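Uncharacterized protein (Pyrococcus abyssi, PDB 5IFF) is a restriction DNA glycosylase, R.PabI, which probably excises adenine from its recognition sequence and also binds nonspecific double-stranded DNA as a tetramer. Local coordinates at residues G10-R15 with R77-H82. The protein carries 2 engineered substitutions. Residues are numbered along the deposited sequence; the frame is centred on the assembly and turned at random.
Sequences GKIVVR and RLAHEH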
ATOM      1  N   GLY A  10      28.287 -26.987 -11.901  1.00 53.69           N
ATOM      2  CA  GLY A  10      29.059 -26.197 -12.845  1.00 50.98           C
ATOM      3  C   GLY A  10      28.354 -25.024 -13.497  1.00 47.69           C
ATOM      4  O   GLY A  10      28.903 -24.412 -14.410  1.00 47.23           O
ATOM      5  N   LYS A  11      27.139 -24.684 -13.050  1.00 45.52           N
ATOM      6  CA  LYS A  11      26.353 -23.616 -13.687  1.00 41.10           C
ATOM      7  C   LYS A  11      25.734 -22.694 -12.653  1.00 37.97           C
ATOM      8  O   LYS A  11      25.434 -23.116 -11.540  1.00 38.21           O
ATOM      9  CB  LYS A  11      25.187 -24.181 -14.542  1.00 36.57           C
ATOM     10  CG  LYS A  11      25.627 -25.276 -15.495  1.00 40.49           C
ATOM     11  CD  LYS A  11      24.450 -25.761 -16.337  1.00 42.26           C
ATOM     12  CE  LYS A  11      24.935 -26.989 -17.197  1.00 43.09           C
ATOM     13  NZ  LYS A  11      23.768 -27.849 -17.584  1.00 51.89           N
ATOM     14  N   ILE A  12      25.512 -21.450 -13.041  1.00 34.62           N
ATOM     15  CA  ILE A  12      24.720 -20.562 -12.186  1.00 35.03           C
ATOM     16  C   ILE A  12      23.250 -20.871 -12.517  1.00 34.95           C
ATOM     17  O   ILE A  12      22.878 -20.896 -13.686  1.00 34.87           O
ATOM     18  CB  ILE A  12      25.029 -19.085 -12.435  1.00 35.71           C
ATOM     19  CG1 ILE A  12      26.509 -18.784 -12.118  1.00 36.53           C
ATOM     20  CG2 ILE A  12      24.054 -18.163 -11.654  1.00 36.57           C
ATOM     21  CD1 ILE A  12      26.985 -19.407 -10.814  1.00 34.67           C
ATOM     22  N   VAL A  13      22.441 -21.134 -11.494  1.00 35.94           N
ATOM     23  CA  VAL A  13      21.036 -21.491 -11.718  1.00 33.93           C
ATOM     24  C   VAL A  13      20.133 -20.493 -10.981  1.00 35.34           C
ATOM     25  O   VAL A  13      20.504 -19.998  -9.888  1.00 36.36           O
ATOM     26  CB  VAL A  13      20.781 -22.926 -11.235  1.00 35.94           C
ATOM     27  CG1 VAL A  13      19.285 -23.247 -11.311  1.00 40.42           C
ATOM     28  CG2 VAL A  13      21.601 -23.942 -12.068  1.00 40.28           C
ATOM     29  N   VAL A  14      19.022 -20.100 -11.595  1.00 30.39           N
ATOM     30  CA  VAL A  14      18.059 -19.228 -10.900  1.00 31.79           C
ATOM     31  C   VAL A  14      16.709 -19.894 -10.854  1.00 35.37           C
ATOM     32  O   VAL A  14      16.233 -20.442 -11.877  1.00 36.64           O
ATOM     33  CB  VAL A  14      17.942 -17.869 -11.569  1.00 35.36           C
ATOM     34  CG1 VAL A  14      17.019 -16.937 -10.741  1.00 33.36           C
ATOM     35  CG2 VAL A  14      19.310 -17.223 -11.615  1.00 38.59           C
ATOM     36  N   ARG A  15      16.090 -19.894  -9.681  1.00 33.71           N
ATOM     37  CA  ARG A  15      14.729 -20.437  -9.616  1.00 34.56           C
ATOM     38  C   ARG A  15      13.736 -19.259  -9.538  1.00 36.09           C
ATOM     39  O   ARG A  15      13.923 -18.307  -8.743  1.00 31.35           O
ATOM     40  CB  ARG A  15      14.594 -21.399  -8.445  1.00 35.73           C
ATOM     41  CG  ARG A  15      15.403 -22.670  -8.656  1.00 37.15           C
ATOM     42  CD  ARG A  15      15.242 -23.666  -7.544  1.00 42.39           C
ATOM     43  NE  ARG A  15      15.697 -25.021  -7.910  1.00 44.12           N
ATOM     44  CZ  ARG A  15      16.965 -25.386  -8.029  1.00 45.89           C
ATOM     45  NH1 ARG A  15      17.938 -24.507  -7.811  1.00 44.06           N
ATOM     46  NH2 ARG A  15      17.268 -26.635  -8.357  1.00 48.12           N
ATOM     47  N   ARG A  77      29.021 -12.741  -8.847  1.00 33.94           N
ATOM     48  CA  ARG A  77      30.050 -13.076  -7.859  1.00 37.57           C
ATOM     49  C   ARG A  77      30.206 -14.611  -7.844  1.00 37.66           C
ATOM     50  O   ARG A  77      31.329 -15.136  -7.795  1.00 36.65           O
ATOM     51  CB  ARG A  77      29.719 -12.527  -6.466  1.00 41.47           C
ATOM     52  CG  ARG A  77      30.843 -12.800  -5.453  1.00 52.17           C
ATOM     53  CD  ARG A  77      30.560 -12.233  -4.065  1.00 57.22           C
ATOM     54  NE  ARG A  77      30.610 -10.768  -4.007  1.00 56.69           N
ATOM     55  CZ  ARG A  77      29.525 -10.005  -3.976  1.00 54.71           C
ATOM     56  NH1 ARG A  77      29.634  -8.693  -3.906  1.00 50.76           N
ATOM     57  NH2 ARG A  77      28.325 -10.573  -4.014  1.00 52.76           N
ATOM     58  N   LEU A  78      29.090 -15.340  -7.893  1.00 35.36           N
ATOM     59  CA  LEU A  78      29.172 -16.820  -7.912  1.00 37.25           C
ATOM     60  C   LEU A  78      29.823 -17.295  -9.208  1.00 35.19           C
ATOM     61  O   LEU A  78      30.651 -18.214  -9.176  1.00 37.82           O
ATOM     62  CB  LEU A  78      27.787 -17.477  -7.774  1.00 38.09           C
ATOM     63  CG  LEU A  78      27.134 -17.494  -6.393  1.00 41.80           C
ATOM     64  CD1 LEU A  78      25.737 -18.148  -6.516  1.00 44.30           C
ATOM     65  CD2 LEU A  78      28.027 -18.168  -5.323  1.00 45.58           C
ATOM     66  N   ALA A  79      29.469 -16.659 -10.337  1.00 32.63           N
ATOM     67  CA  ALA A  79      30.072 -17.063 -11.623  1.00 34.37           C
ATOM     68  C   ALA A  79      31.598 -16.873 -11.620  1.00 36.41           C
ATOM     69  O   ALA A  79      32.372 -17.683 -12.150  1.00 39.15           O
ATOM     70  CB  ALA A  79      29.441 -16.267 -12.765  1.00 31.45           C
ATOM     71  N   HIS A  80      32.036 -15.746 -11.069  1.00 35.70           N
ATOM     72  CA  HIS A  80      33.478 -15.502 -11.014  1.00 35.48           C
ATOM     73  C   HIS A  80      34.169 -16.401  -9.995  1.00 36.91           C
ATOM     74  O   HIS A  80      35.228 -16.966 -10.283  1.00 38.94           O
ATOM     75  CB  HIS A  80      33.752 -14.015 -10.715  1.00 33.77           C
ATOM     76  CG  HIS A  80      35.204 -13.700 -10.675  1.00 38.72           C
ATOM     77  ND1 HIS A  80      36.041 -13.876 -11.763  1.00 41.64           N
ATOM     78  CD2 HIS A  80      36.007 -13.324  -9.643  1.00 42.13           C
ATOM     79  CE1 HIS A  80      37.282 -13.560 -11.418  1.00 45.56           C
ATOM     80  NE2 HIS A  80      37.278 -13.224 -10.136  1.00 45.22           N
ATOM     81  N   GLU A  81      33.574 -16.597  -8.816  1.00 39.37           N
ATOM     82  CA  GLU A  81      34.142 -17.542  -7.848  1.00 45.57           C
ATOM     83  C   GLU A  81      34.459 -18.909  -8.494  1.00 45.13           C
ATOM     84  O   GLU A  81      35.469 -19.533  -8.177  1.00 43.30           O
ATOM     85  CB  GLU A  81      33.206 -17.783  -6.670  1.00 53.21           C
ATOM     86  CG  GLU A  81      32.947 -16.618  -5.738  1.00 62.87           C
ATOM     87  CD  GLU A  81      31.929 -16.986  -4.651  1.00 73.03           C
ATOM     88  OE1 GLU A  81      31.909 -18.180  -4.224  1.00 77.56           O
ATOM     89  OE2 GLU A  81      31.151 -16.088  -4.245  1.00 73.68           O
ATOM     90  N   HIS A  82      33.595 -19.356  -9.400  1.00 41.74           N
ATOM     91  CA  HIS A  82      33.644 -20.714  -9.920  1.00 46.77           C
ATOM     92  C   HIS A  82      34.229 -20.781 -11.317  1.00 47.59           C
ATOM     93  O   HIS A  82      34.116 -21.796 -11.960  1.00 49.09           O
ATOM     94  CB  HIS A  82      32.221 -21.356  -9.891  1.00 45.86           C
ATOM     95  CG  HIS A  82      31.828 -21.768  -8.513  1.00 50.48           C
ATOM     96  ND1 HIS A  82      31.034 -20.985  -7.702  1.00 51.92           N
ATOM     97  CD2 HIS A  82      32.277 -22.774  -7.731  1.00 55.40           C
ATOM     98  CE1 HIS A  82      30.947 -21.541  -6.505  1.00 54.70           C
ATOM     99  NE2 HIS A  82      31.700 -22.624  -6.498  1.00 58.52           N
TER
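Ile12 leans from its strand onto the last turn of a helix, where Leu78 and Ala79 receive it, an example of how one branched residue can join a strand to a helix largely by apolar contact. Two carbons of one branch do the touching. Ile12 CG1 lies 3.9 Å from Ala79 CB, while Ile12 CD1 reaches further along the helix surface, 3.7 Å from Leu78 CB and equally close to the backbone N of Ala79. The first torsion explains this reach: CG1 stands anti to the carbonyl carbon (chi1 -62°), which carries the longer branch out to the helix. The small side chain of Ala79 is consistent with the close approach, 6.4 Å between Ile12 CA and Ala79 CA. With alanine at Ile12 both CG1 and CD1 are gone, which is likely to leave Leu78 CB and Ala79 CB without their partner and open a gap there. Against this buried patch stands the looser side, where Leu78 is partly exposed and the exposed His82, just past the helix, keeps its side chain at least 5.3 Å from residues 10-15. His82 ND1 bonds to Leu78 O (3.2 Å), which also accepts from His82 N on the opposite face of the carbonyl plane. Phe7 stacks on the His82 ring; Phe7, Val5 and Ile84 also touch Ile12. The contact joins the C-terminal end of helix 72-81 to strand 11-17, central in a three-stranded antiparallel sheet between 4-8 and 181-186.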